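PDB 3VU4: KmHsv2 from Kluyveromyces marxianus, which probably binds phosphoinositides on membranes as a seven-bladed beta-propeller of the PROPPIN family, related to the autophagy protein Atg18. Local coordinates for residues 34-39 / 43-48; 48-53 / 349-354; 296-301 / 343-348; 318-323 / 327-332. All coordinates share one frame; numbering follows the deposited sequence.

Contact 1 (34-39 / 43-48); sequences LILSTL and EIYNVH
Leu34 and Tyr45 form a hydrogen-bonded pair in the antiparallel hairpin of strands 33-37 and 41-47, the two middle strands of the first propeller blade. Tyr45 N reaches Leu34 O at 2.8 Å, and Leu34 N returns the bond to Tyr45 O. On the side-chain level Leu34 CB rests on Val47 CG1 at 4.0 Å. Ile35, paired with Ile44 without mutual backbone bonds, turns to the other face. Its CG1 lies opposite the backbone N (chi1 -178°), which carries CD1 to Ile44 CG1 at 3.7 Å; beta-branched residues suit this place because they cover the strands and meet Val64 and Met66 of the second blade. Cutting Ile35 back to alanine is likely to remove the CD1 contact with Ile44 and open a gap toward Val64 and Met66. Leu36 again bonds both ways with Glu43. Its CD2 lies against the aliphatic CG of Glu43, while CD1 meets Tyr45 CE1 at 3.9 Å. Main-chain bonds thus satisfy the two hydrogen-bonded pairs. One face, Ile35 and Ile44, is apolar; the other mixes leucines with Tyr45 and Glu43, whose polar ends are bound beyond these segments, Glu43 OE1 to Ser41 OG and Tyr45 OH to Met354 O.

Contact 2 (48-53 / 349-354); sequences HPVAHI and QREQLM
Glu351 holds CG between its backbone N and carbonyl carbon (chi1 50°) and extends beyond it, which sets its carboxylate alongside Val50, whose CG1 lies opposite the backbone N (chi1 172°) and turns toward Leu353. This is the seam of the beta-propeller where the last blade meets the first: residues 50-52 and 351-354 run in nearly the same direction, 10° apart, but the edge strands 50-57 and 342-352 are not joined as one sheet. The carboxylate carbon and both oxygens of Glu351 lie against Val50, with OE1 3.6 Å from CB. A water bridges the strands, accepting from Val50 N at 3.1 Å and donating to Glu351 OE2 at 2.6 Å. An acidic side chain suits this partly exposed edge, since it covers the valine with its flat end and still reaches a backbone N-H through solvent. A leucine in place of Glu351 would probably lose the water bridge and leave Val50 N without that link to the last blade. Farther along, the imidazole of His52, which also stacks on the ring of Tyr45, comes close to the Met354 carbonyl, although the angle is poor for a hydrogen bond. Leucine suits the buried position of Leu353, where it crosses Val50 at about a right angle, with Leu353 CD2 3.8 Å from Val50 CG1.

Contact 3 (296-301 / 343-348); sequences CNFKLS and WLIQMD
Ile345 fills the space between Cys296 and Phe298, joining the outer strand 296-299 of the sixth propeller blade to the outer strand 342-352 of the seventh. The two strands run 25° from parallel with axes 6.6 Å apart, so side chains rather than backbone bonds make the contact. Phe298 has CG opposite its backbone N (chi1 -175°), which throws the ring across to Ile345; there CG2 sits over one ring face, 4.0 Å from the centroid, in a CH-pi contact displaced toward the rim. The other branch of Ile345 is extended, and its CD1 tucks against Phe298 CB at 3.6 Å. A branched isoleucine suits this position because one methyl can cover the ring while the other arm runs to the sulfur. Cys296 meets that arm with SG held between its backbone N and carbonyl carbon (chi1 48°), a small residue fitting where the strands come close. Of the Trp343 side chain CB makes the contact, 4.1 Å from Cys296 SG, while the indole swings off to meet Phe336 edge-to-face; the Trp343 carbonyl O lies against Cys296 CB. On the face of strand 342-352 turned from the sixth blade, Gln346 NE2 donates to Asp348 OD1 on the syn side of the carboxylate, over 3.2 Å.

Contact 4 (318-323 / 327-332); sequences SLVVVW and RMIETF
Trp323 and Glu330 make the side-chain hydrogen bond of this hairpin: NE1 donates to OE1 over 3.0 Å with an angle of 160°. The oxygen lies close to the indole plane but is approached from above the carboxylate, the two planes being 49° apart. Glu330 OE2 has its own partner in Arg350, so both oxygens are held, and the salt bridge probably offsets the charge of this buried acid. The same face is tightly filled. Val321 CG2 meets Phe332 CE1 at 3.6 Å, while CG1 of the same valine covers one face of the Trp323 ring. Across the sheet, Ile329 keeps CG1 opposite its backbone N (chi1 179°), placing CD1 3.9 Å from both Val320 CB and Val322 CG2; beta-branched residues make this face compact against Tyr25 and Phe27 of the first blade. Packing relaxes toward the turn. There Met328, partly exposed, leads its thioether away, Arg327 reaches Val22 and Ile355 instead of strand 318-323, and the Met328 N to Trp323 O bond lengthens to 3.3 Å. Arg327, in a left-handed conformation, and Met328 both face Trp323 in a G1 beta bulge, beside the turn closing this middle hairpin of the last propeller blade.

Contacts 1 and 4 are hairpins of the first and last blades, 13 Å apart between centres, and they touch directly where Leu34 CD2 meets Val322 CG1 at 4.0 Å. Contact 2 spans the outer edges of the same two blades, with its centre 9 Å from each hairpin, so the first and last blades meet both through their middle strands and through their outer edges. It is tied to contact 4 by a probable backbone hydrogen bond of 2.7 Å from Leu353 N to Arg327 O. The earlier part of strand 342-352 serves contact 3, which joins the last blade to the sixth; Phe298 CE2 lies 3.6 Å from Phe332 CE2 of contact 4. Contacts 1 and 3 do not touch, their centres being about 24 Å and their nearest atoms about 8 Å apart.

Contact 1 (34-39 / 43-48)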
loop_
_atom_site.group_PDB
_atom_site.type_symbol
_atom_site.label_atom_id
_atom_site.label_comp_id
_atom_site.label_asym_id
_atom_site.label_seq_id
_atom_site.Cartn_x
_atom_site.Cartn_y
_atom_site.Cartn_z
ATOM N N LEU A 34 11.094 -3.547 -4.355
ATOM C CA LEU A 34 10.072 -3.212 -5.335
ATOM C C LEU A 34 10.261 -4.152 -6.510
ATOM O O LEU A 34 11.384 -4.357 -6.963
ATOM C CB LEU A 34 10.235 -1.770 -5.830
ATOM C CG LEU A 34 9.395 -1.373 -7.053
ATOM C CD1 LEU A 34 7.937 -1.154 -6.649
ATOM C CD2 LEU A 34 9.968 -0.107 -7.659
ATOM N N ILE A 35 9.175 -4.751 -6.983
ATOM C CA ILE A 35 9.277 -5.617 -8.143
ATOM C C ILE A 35 8.517 -4.908 -9.238
ATOM O O ILE A 35 7.486 -4.274 -8.993
ATOM C CB ILE A 35 8.692 -7.027 -7.913
ATOM C CG1 ILE A 35 8.892 -7.858 -9.184
ATOM C CG2 ILE A 35 7.219 -6.961 -7.574
ATOM C CD1 ILE A 35 8.956 -9.350 -8.934
ATOM N N LEU A 36 9.031 -5.009 -10.453
ATOM C CA LEU A 36 8.411 -4.318 -11.561
ATOM C C LEU A 36 8.470 -5.132 -12.852
ATOM O O LEU A 36 9.395 -5.913 -13.063
ATOM C CB LEU A 36 9.099 -2.950 -11.670
ATOM C CG LEU A 36 9.575 -2.208 -12.905
ATOM C CD1 LEU A 36 10.184 -0.892 -12.417
ATOM C CD2 LEU A 36 10.615 -3.013 -13.670
ATOM N N SER A 37 7.457 -4.970 -13.695
ATOM C CA SER A 37 7.395 -5.696 -14.951
ATOM C C SER A 37 7.274 -4.779 -16.168
ATOM O O SER A 37 6.707 -3.680 -16.091
ATOM C CB SER A 37 6.213 -6.670 -14.939
ATOM O OG SER A 37 4.980 -5.983 -15.048
ATOM N N THR A 38 7.814 -5.249 -17.291
ATOM C CA THR A 38 7.774 -4.519 -18.552
ATOM C C THR A 38 7.256 -5.485 -19.601
ATOM O O THR A 38 6.808 -6.587 -19.277
ATOM C CB THR A 38 9.167 -4.060 -18.991
ATOM O OG1 THR A 38 9.972 -5.209 -19.283
ATOM C CG2 THR A 38 9.835 -3.247 -17.896
ATOM N N LEU A 39 7.321 -5.076 -20.862
ATOM C CA LEU A 39 6.862 -5.923 -21.954
ATOM C C LEU A 39 7.857 -7.059 -22.183
ATOM O O LEU A 39 7.511 -8.111 -22.724
ATOM C CB LEU A 39 6.736 -5.099 -23.235
ATOM C CG LEU A 39 5.758 -3.923 -23.179
ATOM C CD1 LEU A 39 5.686 -3.242 -24.555
ATOM C CD2 LEU A 39 4.378 -4.423 -22.754
ATOM N N GLU A 43 11.749 -6.853 -13.073
ATOM C CA GLU A 43 12.946 -6.419 -12.370
ATOM C C GLU A 43 12.628 -6.269 -10.895
ATOM O O GLU A 43 11.479 -6.030 -10.526
ATOM C CB GLU A 43 13.395 -5.066 -12.918
ATOM C CG GLU A 43 13.294 -4.945 -14.433
ATOM C CD GLU A 43 14.456 -5.612 -15.148
ATOM O OE1 GLU A 43 14.386 -5.773 -16.390
ATOM O OE2 GLU A 43 15.442 -5.962 -14.463
ATOM N N ILE A 44 13.648 -6.403 -10.056
ATOM C CA ILE A 44 13.474 -6.264 -8.619
ATOM C C ILE A 44 14.559 -5.341 -8.093
ATOM O O ILE A 44 15.720 -5.455 -8.485
ATOM C CB ILE A 44 13.579 -7.622 -7.902
ATOM C CG1 ILE A 44 12.491 -8.565 -8.422
ATOM C CG2 ILE A 44 13.421 -7.432 -6.395
ATOM C CD1 ILE A 44 12.608 -9.980 -7.889
ATOM N N TYR A 45 14.175 -4.421 -7.214
ATOM C CA TYR A 45 15.125 -3.477 -6.641
ATOM C C TYR A 45 15.001 -3.394 -5.133
ATOM O O TYR A 45 14.024 -3.854 -4.540
ATOM C CB TYR A 45 14.890 -2.062 -7.181
ATOM C CG TYR A 45 14.757 -1.945 -8.680
ATOM C CD1 TYR A 45 13.596 -2.378 -9.340
ATOM C CD2 TYR A 45 15.790 -1.393 -9.445
ATOM C CE1 TYR A 45 13.470 -2.262 -10.723
ATOM C CE2 TYR A 45 15.677 -1.274 -10.825
ATOM C CZ TYR A 45 14.518 -1.707 -11.458
ATOM O OH TYR A 45 14.407 -1.567 -12.820
ATOM N N ASN A 46 16.012 -2.801 -4.519
ATOM C CA ASN A 46 15.999 -2.559 -3.093
ATOM C C ASN A 46 15.493 -1.128 -3.088
ATOM O O ASN A 46 15.905 -0.340 -3.941
ATOM C CB ASN A 46 17.409 -2.601 -2.532
ATOM C CG ASN A 46 17.568 -3.650 -1.480
ATOM O OD1 ASN A 46 17.458 -4.841 -1.764
ATOM N ND2 ASN A 46 17.812 -3.220 -0.244
ATOM N N VAL A 47 14.599 -0.777 -2.172
ATOM C CA VAL A 47 14.092 0.592 -2.154
ATOM C C VAL A 47 15.010 1.550 -1.400
ATOM O O VAL A 47 15.128 2.719 -1.769
ATOM C CB VAL A 47 12.668 0.668 -1.572
ATOM C CG1 VAL A 47 11.715 -0.120 -2.452
ATOM C CG2 VAL A 47 12.647 0.124 -0.172
ATOM N N HIS A 48 15.666 1.072 -0.348
ATOM C CA HIS A 48 16.577 1.942 0.380
ATOM C C HIS A 48 17.781 1.245 1.003
ATOM O O HIS A 48 17.655 0.507 1.979
ATOM C CB HIS A 48 15.850 2.727 1.468
ATOM C CG HIS A 48 16.674 3.844 2.031
ATOM N ND1 HIS A 48 16.994 4.971 1.300
ATOM C CD2 HIS A 48 17.305 3.975 3.223
ATOM C CE1 HIS A 48 17.789 5.747 2.016
ATOM N NE2 HIS A 48 17.993 5.166 3.186
#

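Contact 2 (48-53 / 349-354)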
loop_
_atom_site.group_PDB
_atom_site.type_symbol
_atom_site.label_atom_id
_atom_site.label_comp_id
_atom_site.label_asym_id
_atom_site.label_seq_id
_atom_site.Cartn_x
_atom_site.Cartn_y
_atom_site.Cartn_z
ATOM N N HIS A 48 15.666 1.072 -0.348
ATOM C CA HIS A 48 16.577 1.942 0.380
ATOM C C HIS A 48 17.781 1.245 1.003
ATOM O O HIS A 48 17.655 0.507 1.979
ATOM C CB HIS A 48 15.850 2.727 1.468
ATOM C CG HIS A 48 16.674 3.844 2.031
ATOM N ND1 HIS A 48 16.994 4.971 1.300
ATOM C CD2 HIS A 48 17.305 3.975 3.223
ATOM C CE1 HIS A 48 17.789 5.747 2.016
ATOM N NE2 HIS A 48 17.993 5.166 3.186
ATOM N N PRO A 49 18.976 1.504 0.458
ATOM C CA PRO A 49 19.169 2.406 -0.682
ATOM C C PRO A 49 18.665 1.774 -1.963
ATOM O O PRO A 49 18.626 0.552 -2.085
ATOM C CB PRO A 49 20.683 2.606 -0.718
ATOM C CG PRO A 49 21.092 2.375 0.703
ATOM C CD PRO A 49 20.270 1.167 1.068
ATOM N N VAL A 50 18.289 2.613 -2.917
ATOM C CA VAL A 50 17.796 2.127 -4.192
ATOM C C VAL A 50 18.912 1.359 -4.886
ATOM O O VAL A 50 20.011 1.877 -5.055
ATOM C CB VAL A 50 17.324 3.299 -5.079
ATOM C CG1 VAL A 50 16.998 2.809 -6.486
ATOM C CG2 VAL A 50 16.100 3.942 -4.451
ATOM N N ALA A 51 18.624 0.120 -5.277
ATOM C CA ALA A 51 19.607 -0.722 -5.943
ATOM C C ALA A 51 18.941 -1.818 -6.765
ATOM O O ALA A 51 18.016 -2.480 -6.299
ATOM C CB ALA A 51 20.531 -1.336 -4.915
ATOM N N HIS A 52 19.413 -2.003 -7.994
ATOM C CA HIS A 52 18.865 -3.032 -8.874
ATOM C C HIS A 52 19.484 -4.341 -8.434
ATOM O O HIS A 52 20.705 -4.481 -8.451
ATOM C CB HIS A 52 19.242 -2.755 -10.333
ATOM C CG HIS A 52 18.482 -3.587 -11.320
ATOM N ND1 HIS A 52 18.660 -3.471 -12.682
ATOM C CD2 HIS A 52 17.520 -4.522 -11.146
ATOM C CE1 HIS A 52 17.839 -4.297 -13.304
ATOM N NE2 HIS A 52 17.135 -4.947 -12.395
ATOM N N ILE A 53 18.653 -5.299 -8.034
ATOM C CA ILE A 53 19.181 -6.572 -7.569
ATOM C C ILE A 53 18.860 -7.769 -8.454
ATOM O O ILE A 53 19.380 -8.859 -8.224
ATOM C CB ILE A 53 18.715 -6.877 -6.126
ATOM C CG1 ILE A 53 17.192 -6.935 -6.059
ATOM C CG2 ILE A 53 19.244 -5.815 -5.175
ATOM C CD1 ILE A 53 16.668 -7.038 -4.635
ATOM N N GLN A 349 16.201 12.763 -2.675
ATOM C CA GLN A 349 16.763 12.064 -3.817
ATOM C C GLN A 349 15.809 11.811 -4.968
ATOM O O GLN A 349 14.621 11.575 -4.773
ATOM C CB GLN A 349 17.311 10.707 -3.370
ATOM C CG GLN A 349 18.650 10.728 -2.686
ATOM C CD GLN A 349 19.737 10.074 -3.533
ATOM O OE1 GLN A 349 20.243 10.667 -4.495
ATOM N NE2 GLN A 349 20.088 8.841 -3.185
ATOM N N ARG A 350 16.366 11.844 -6.171
ATOM C CA ARG A 350 15.631 11.562 -7.390
ATOM C C ARG A 350 16.557 10.706 -8.237
ATOM O O ARG A 350 17.595 11.173 -8.698
ATOM C CB ARG A 350 15.279 12.840 -8.156
ATOM C CG ARG A 350 14.934 12.585 -9.631
ATOM C CD ARG A 350 13.606 13.213 -10.006
ATOM N NE ARG A 350 13.652 14.646 -9.764
ATOM C CZ ARG A 350 12.620 15.383 -9.386
ATOM N NH1 ARG A 350 11.433 14.837 -9.199
ATOM N NH2 ARG A 350 12.790 16.676 -9.181
ATOM N N GLU A 351 16.202 9.439 -8.400
ATOM C CA GLU A 351 17.001 8.540 -9.216
ATOM C C GLU A 351 16.106 7.694 -10.086
ATOM O O GLU A 351 14.896 7.644 -9.879
ATOM C CB GLU A 351 17.904 7.660 -8.353
ATOM C CG GLU A 351 17.235 6.956 -7.205
ATOM C CD GLU A 351 18.235 6.636 -6.108
ATOM O OE1 GLU A 351 19.269 6.001 -6.417
ATOM O OE2 GLU A 351 17.992 7.026 -4.943
ATOM N N GLN A 352 16.697 7.053 -11.082
ATOM C CA GLN A 352 15.914 6.232 -11.982
ATOM C C GLN A 352 16.170 4.761 -11.778
ATOM O O GLN A 352 17.292 4.350 -11.507
ATOM C CB GLN A 352 16.202 6.577 -13.442
ATOM C CG GLN A 352 15.255 5.858 -14.389
ATOM C CD GLN A 352 15.555 6.129 -15.836
ATOM O OE1 GLN A 352 16.587 5.702 -16.365
ATOM N NE2 GLN A 352 14.656 6.851 -16.495
ATOM N N LEU A 353 15.109 3.975 -11.904
ATOM C CA LEU A 353 15.209 2.535 -11.769
ATOM C C LEU A 353 15.757 1.991 -13.092
ATOM O O LEU A 353 15.090 2.032 -14.123
ATOM C CB LEU A 353 13.832 1.959 -11.441
ATOM C CG LEU A 353 13.353 2.410 -10.059
ATOM C CD1 LEU A 353 11.945 1.939 -9.801
ATOM C CD2 LEU A 353 14.294 1.858 -9.004
ATOM N N MET A 354 16.991 1.503 -13.041
ATOM C CA MET A 354 17.690 0.972 -14.206
ATOM C C MET A 354 17.128 -0.340 -14.748
ATOM O O MET A 354 16.855 -1.270 -13.987
ATOM C CB MET A 354 19.167 0.778 -13.860
ATOM C CG MET A 354 20.124 1.630 -14.676
ATOM S SD MET A 354 19.842 3.421 -14.549
ATOM C CE MET A 354 18.717 3.683 -15.947
HETATM O O HOH W 1 18.152 5.683 -2.682
#

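Contact 3 (296-301 / 343-348)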
loop_
_atom_site.group_PDB
_atom_site.type_symbol
_atom_site.label_atom_id
_atom_site.label_comp_id
_atom_site.label_asym_id
_atom_site.label_seq_id
_atom_site.Cartn_x
_atom_site.Cartn_y
_atom_site.Cartn_z
ATOM N N CYS A 296 1.201 18.600 6.624
ATOM C CA CYS A 296 1.899 19.330 5.581
ATOM C C CYS A 296 1.414 18.871 4.220
ATOM O O CYS A 296 1.025 17.718 4.051
ATOM C CB CYS A 296 3.409 19.110 5.708
ATOM S SG CYS A 296 3.904 17.380 5.907
ATOM N N ASN A 297 1.443 19.784 3.253
ATOM C CA ASN A 297 0.998 19.498 1.897
ATOM C C ASN A 297 2.093 19.862 0.915
ATOM O O ASN A 297 2.372 21.036 0.684
ATOM C CB ASN A 297 -0.262 20.301 1.592
ATOM C CG ASN A 297 -1.320 20.146 2.673
ATOM O OD1 ASN A 297 -1.710 19.027 3.020
ATOM N ND2 ASN A 297 -1.790 21.269 3.213
ATOM N N PHE A 298 2.700 18.846 0.322
ATOM C CA PHE A 298 3.787 19.049 -0.619
ATOM C C PHE A 298 3.343 18.796 -2.059
ATOM O O PHE A 298 2.746 17.772 -2.362
ATOM C CB PHE A 298 4.919 18.098 -0.246
ATOM C CG PHE A 298 6.163 18.280 -1.051
ATOM C CD1 PHE A 298 7.152 19.164 -0.636
ATOM C CD2 PHE A 298 6.376 17.521 -2.201
ATOM C CE1 PHE A 298 8.333 19.279 -1.349
ATOM C CE2 PHE A 298 7.560 17.632 -2.924
ATOM C CZ PHE A 298 8.538 18.505 -2.502
ATOM N N LYS A 299 3.638 19.734 -2.947
ATOM C CA LYS A 299 3.274 19.577 -4.351
ATOM C C LYS A 299 4.382 18.862 -5.114
ATOM O O LYS A 299 5.515 19.337 -5.201
ATOM C CB LYS A 299 2.964 20.939 -4.979
ATOM C CG LYS A 299 1.748 21.611 -4.336
ATOM C CD LYS A 299 1.290 22.856 -5.086
ATOM C CE LYS A 299 0.034 23.448 -4.445
ATOM N NZ LYS A 299 -0.455 24.678 -5.146
ATOM N N LEU A 300 4.037 17.697 -5.646
ATOM C CA LEU A 300 4.984 16.876 -6.380
ATOM C C LEU A 300 5.254 17.425 -7.775
ATOM O O LEU A 300 4.391 18.050 -8.397
ATOM C CB LEU A 300 4.463 15.440 -6.453
ATOM C CG LEU A 300 4.296 14.811 -5.062
ATOM C CD1 LEU A 300 3.373 13.593 -5.123
ATOM C CD2 LEU A 300 5.682 14.463 -4.498
ATOM N N SER A 301 6.474 17.194 -8.244
ATOM C CA SER A 301 6.920 17.643 -9.551
ATOM C C SER A 301 6.836 16.512 -10.565
ATOM O O SER A 301 7.616 15.569 -10.509
ATOM C CB SER A 301 8.367 18.135 -9.455
ATOM O OG SER A 301 8.957 18.262 -10.736
ATOM N N TRP A 343 5.497 21.247 10.057
ATOM C CA TRP A 343 6.154 20.122 9.393
ATOM C C TRP A 343 6.411 20.464 7.937
ATOM O O TRP A 343 5.594 21.125 7.297
ATOM C CB TRP A 343 5.284 18.882 9.419
ATOM C CG TRP A 343 5.176 18.232 10.740
ATOM C CD1 TRP A 343 4.272 18.509 11.723
ATOM C CD2 TRP A 343 5.976 17.147 11.220
ATOM N NE1 TRP A 343 4.455 17.658 12.782
ATOM C CE2 TRP A 343 5.496 16.809 12.500
ATOM C CE3 TRP A 343 7.054 16.421 10.685
ATOM C CZ2 TRP A 343 6.053 15.778 13.261
ATOM C CZ3 TRP A 343 7.611 15.393 11.440
ATOM C CH2 TRP A 343 7.107 15.081 12.713
ATOM N N LEU A 344 7.540 20.012 7.412
ATOM C CA LEU A 344 7.877 20.278 6.020
ATOM C C LEU A 344 8.312 18.994 5.343
ATOM O O LEU A 344 8.809 18.070 5.984
ATOM C CB LEU A 344 9.005 21.306 5.926
ATOM C CG LEU A 344 8.743 22.650 6.611
ATOM C CD1 LEU A 344 10.029 23.458 6.624
ATOM C CD2 LEU A 344 7.619 23.408 5.900
ATOM N N ILE A 345 8.108 18.934 4.038
ATOM C CA ILE A 345 8.495 17.771 3.270
ATOM C C ILE A 345 9.582 18.218 2.311
ATOM O O ILE A 345 9.444 19.241 1.637
ATOM C CB ILE A 345 7.297 17.213 2.483
ATOM C CG1 ILE A 345 6.293 16.598 3.461
ATOM C CG2 ILE A 345 7.770 16.168 1.479
ATOM C CD1 ILE A 345 4.962 16.225 2.845
ATOM N N GLN A 346 10.678 17.477 2.267
ATOM C CA GLN A 346 11.757 17.830 1.366
ATOM C C GLN A 346 12.131 16.615 0.522
ATOM O O GLN A 346 12.046 15.478 0.987
ATOM C CB GLN A 346 12.969 18.323 2.167
ATOM C CG GLN A 346 13.529 17.294 3.143
ATOM C CD GLN A 346 14.567 17.879 4.096
ATOM O OE1 GLN A 346 14.269 18.786 4.884
ATOM N NE2 GLN A 346 15.791 17.363 4.028
ATOM N N MET A 347 12.519 16.847 -0.726
ATOM C CA MET A 347 12.930 15.742 -1.580
ATOM C C MET A 347 14.441 15.571 -1.446
ATOM O O MET A 347 15.206 16.452 -1.825
ATOM C CB MET A 347 12.565 16.012 -3.039
ATOM C CG MET A 347 12.859 14.829 -3.952
ATOM S SD MET A 347 12.400 15.117 -5.663
ATOM C CE MET A 347 13.696 16.229 -6.164
ATOM N N ASP A 348 14.873 14.446 -0.895
ATOM C CA ASP A 348 16.297 14.214 -0.730
ATOM C C ASP A 348 16.956 13.570 -1.937
ATOM O O ASP A 348 18.135 13.812 -2.201
ATOM C CB ASP A 348 16.570 13.338 0.496
ATOM C CG ASP A 348 16.392 14.090 1.803
ATOM O OD1 ASP A 348 16.783 15.279 1.873
ATOM O OD2 ASP A 348 15.873 13.487 2.769
#

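Contact 4 (318-323 / 327-332)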
loop_
_atom_site.group_PDB
_atom_site.type_symbol
_atom_site.label_atom_id
_atom_site.label_comp_id
_atom_site.label_asym_id
_atom_site.label_seq_id
_atom_site.Cartn_x
_atom_site.Cartn_y
_atom_site.Cartn_z
ATOM N N SER A 318 10.947 9.052 6.526
ATOM C CA SER A 318 11.175 9.055 5.079
ATOM C C SER A 318 10.284 8.095 4.306
ATOM O O SER A 318 9.907 7.040 4.813
ATOM C CB SER A 318 12.636 8.729 4.762
ATOM O OG SER A 318 13.468 9.799 5.162
ATOM N N LEU A 319 9.954 8.474 3.074
ATOM C CA LEU A 319 9.135 7.637 2.218
ATOM C C LEU A 319 9.557 7.817 0.763
ATOM O O LEU A 319 10.186 8.814 0.401
ATOM C CB LEU A 319 7.654 7.981 2.401
ATOM C CG LEU A 319 7.182 9.378 2.015
ATOM C CD1 LEU A 319 6.808 9.379 0.556
ATOM C CD2 LEU A 319 5.974 9.778 2.859
ATOM N N VAL A 320 9.234 6.829 -0.062
ATOM C CA VAL A 320 9.577 6.886 -1.472
ATOM C C VAL A 320 8.324 6.930 -2.327
ATOM O O VAL A 320 7.252 6.458 -1.933
ATOM C CB VAL A 320 10.412 5.659 -1.929
ATOM C CG1 VAL A 320 11.734 5.628 -1.222
ATOM C CG2 VAL A 320 9.642 4.380 -1.678
ATOM N N VAL A 321 8.466 7.524 -3.501
ATOM C CA VAL A 321 7.372 7.619 -4.445
ATOM C C VAL A 321 7.929 7.047 -5.739
ATOM O O VAL A 321 9.020 7.435 -6.182
ATOM C CB VAL A 321 6.939 9.075 -4.652
ATOM C CG1 VAL A 321 5.903 9.157 -5.773
ATOM C CG2 VAL A 321 6.357 9.629 -3.346
ATOM N N VAL A 322 7.211 6.091 -6.312
ATOM C CA VAL A 322 7.647 5.478 -7.553
ATOM C C VAL A 322 6.696 5.853 -8.689
ATOM O O VAL A 322 5.478 5.645 -8.599
ATOM C CB VAL A 322 7.712 3.950 -7.419
ATOM C CG1 VAL A 322 8.242 3.322 -8.718
ATOM C CG2 VAL A 322 8.601 3.592 -6.253
ATOM N N TRP A 323 7.265 6.428 -9.745
ATOM C CA TRP A 323 6.490 6.835 -10.907
ATOM C C TRP A 323 6.719 5.806 -12.009
ATOM O O TRP A 323 7.803 5.751 -12.592
ATOM C CB TRP A 323 6.946 8.211 -11.383
ATOM C CG TRP A 323 6.884 9.268 -10.331
ATOM C CD1 TRP A 323 7.924 9.740 -9.564
ATOM C CD2 TRP A 323 5.718 10.000 -9.923
ATOM N NE1 TRP A 323 7.469 10.723 -8.712
ATOM C CE2 TRP A 323 6.125 10.901 -8.910
ATOM C CE3 TRP A 323 4.371 9.978 -10.315
ATOM C CZ2 TRP A 323 5.231 11.778 -8.287
ATOM C CZ3 TRP A 323 3.481 10.851 -9.691
ATOM C CH2 TRP A 323 3.917 11.737 -8.688
ATOM N N ARG A 327 9.820 5.572 -14.628
ATOM C CA ARG A 327 10.548 4.594 -13.823
ATOM C C ARG A 327 11.506 5.290 -12.873
ATOM O O ARG A 327 12.657 4.874 -12.698
ATOM C CB ARG A 327 11.307 3.599 -14.706
ATOM C CG ARG A 327 10.477 2.389 -15.093
ATOM C CD ARG A 327 11.258 1.379 -15.928
ATOM N NE ARG A 327 11.688 1.930 -17.215
ATOM C CZ ARG A 327 12.921 2.370 -17.472
ATOM N NH1 ARG A 327 13.216 2.856 -18.673
ATOM N NH2 ARG A 327 13.865 2.309 -16.534
ATOM N N MET A 328 11.016 6.359 -12.254
ATOM C CA MET A 328 11.812 7.124 -11.309
ATOM C C MET A 328 11.356 6.938 -9.866
ATOM O O MET A 328 10.166 6.756 -9.598
ATOM C CB MET A 328 11.784 8.597 -11.692
ATOM C CG MET A 328 13.136 9.048 -12.174
ATOM S SD MET A 328 13.123 10.550 -13.113
ATOM C CE MET A 328 12.908 9.915 -14.760
ATOM N N ILE A 329 12.309 6.946 -8.942
ATOM C CA ILE A 329 11.971 6.796 -7.537
ATOM C C ILE A 329 12.569 7.940 -6.728
ATOM O O ILE A 329 13.786 8.144 -6.686
ATOM C CB ILE A 329 12.433 5.427 -6.972
ATOM C CG1 ILE A 329 12.065 5.340 -5.492
ATOM C CG2 ILE A 329 13.926 5.231 -7.178
ATOM C CD1 ILE A 329 12.240 3.968 -4.893
ATOM N N GLU A 330 11.679 8.696 -6.102
ATOM C CA GLU A 330 12.051 9.847 -5.294
ATOM C C GLU A 330 11.924 9.565 -3.802
ATOM O O GLU A 330 10.938 8.988 -3.354
ATOM C CB GLU A 330 11.170 11.031 -5.694
ATOM C CG GLU A 330 11.647 11.717 -6.957
ATOM C CD GLU A 330 10.523 12.169 -7.848
ATOM O OE1 GLU A 330 9.439 12.487 -7.327
ATOM O OE2 GLU A 330 10.733 12.223 -9.076
ATOM N N THR A 331 12.927 9.979 -3.039
ATOM C CA THR A 331 12.940 9.771 -1.600
ATOM C C THR A 331 12.646 11.085 -0.887
ATOM O O THR A 331 13.352 12.076 -1.082
ATOM C CB THR A 331 14.306 9.232 -1.158
ATOM O OG1 THR A 331 14.546 7.984 -1.814
ATOM C CG2 THR A 331 14.351 9.023 0.343
ATOM N N PHE A 332 11.598 11.097 -0.067
ATOM C CA PHE A 332 11.220 12.307 0.657
ATOM C C PHE A 332 11.411 12.170 2.164
ATOM O O PHE A 332 11.366 11.073 2.717
ATOM C CB PHE A 332 9.758 12.674 0.361
ATOM C CG PHE A 332 9.469 12.913 -1.100
ATOM C CD1 PHE A 332 9.290 11.841 -1.978
ATOM C CD2 PHE A 332 9.395 14.209 -1.605
ATOM C CE1 PHE A 332 9.039 12.058 -3.343
ATOM C CE2 PHE A 332 9.147 14.439 -2.966
ATOM C CZ PHE A 332 8.968 13.357 -3.838
#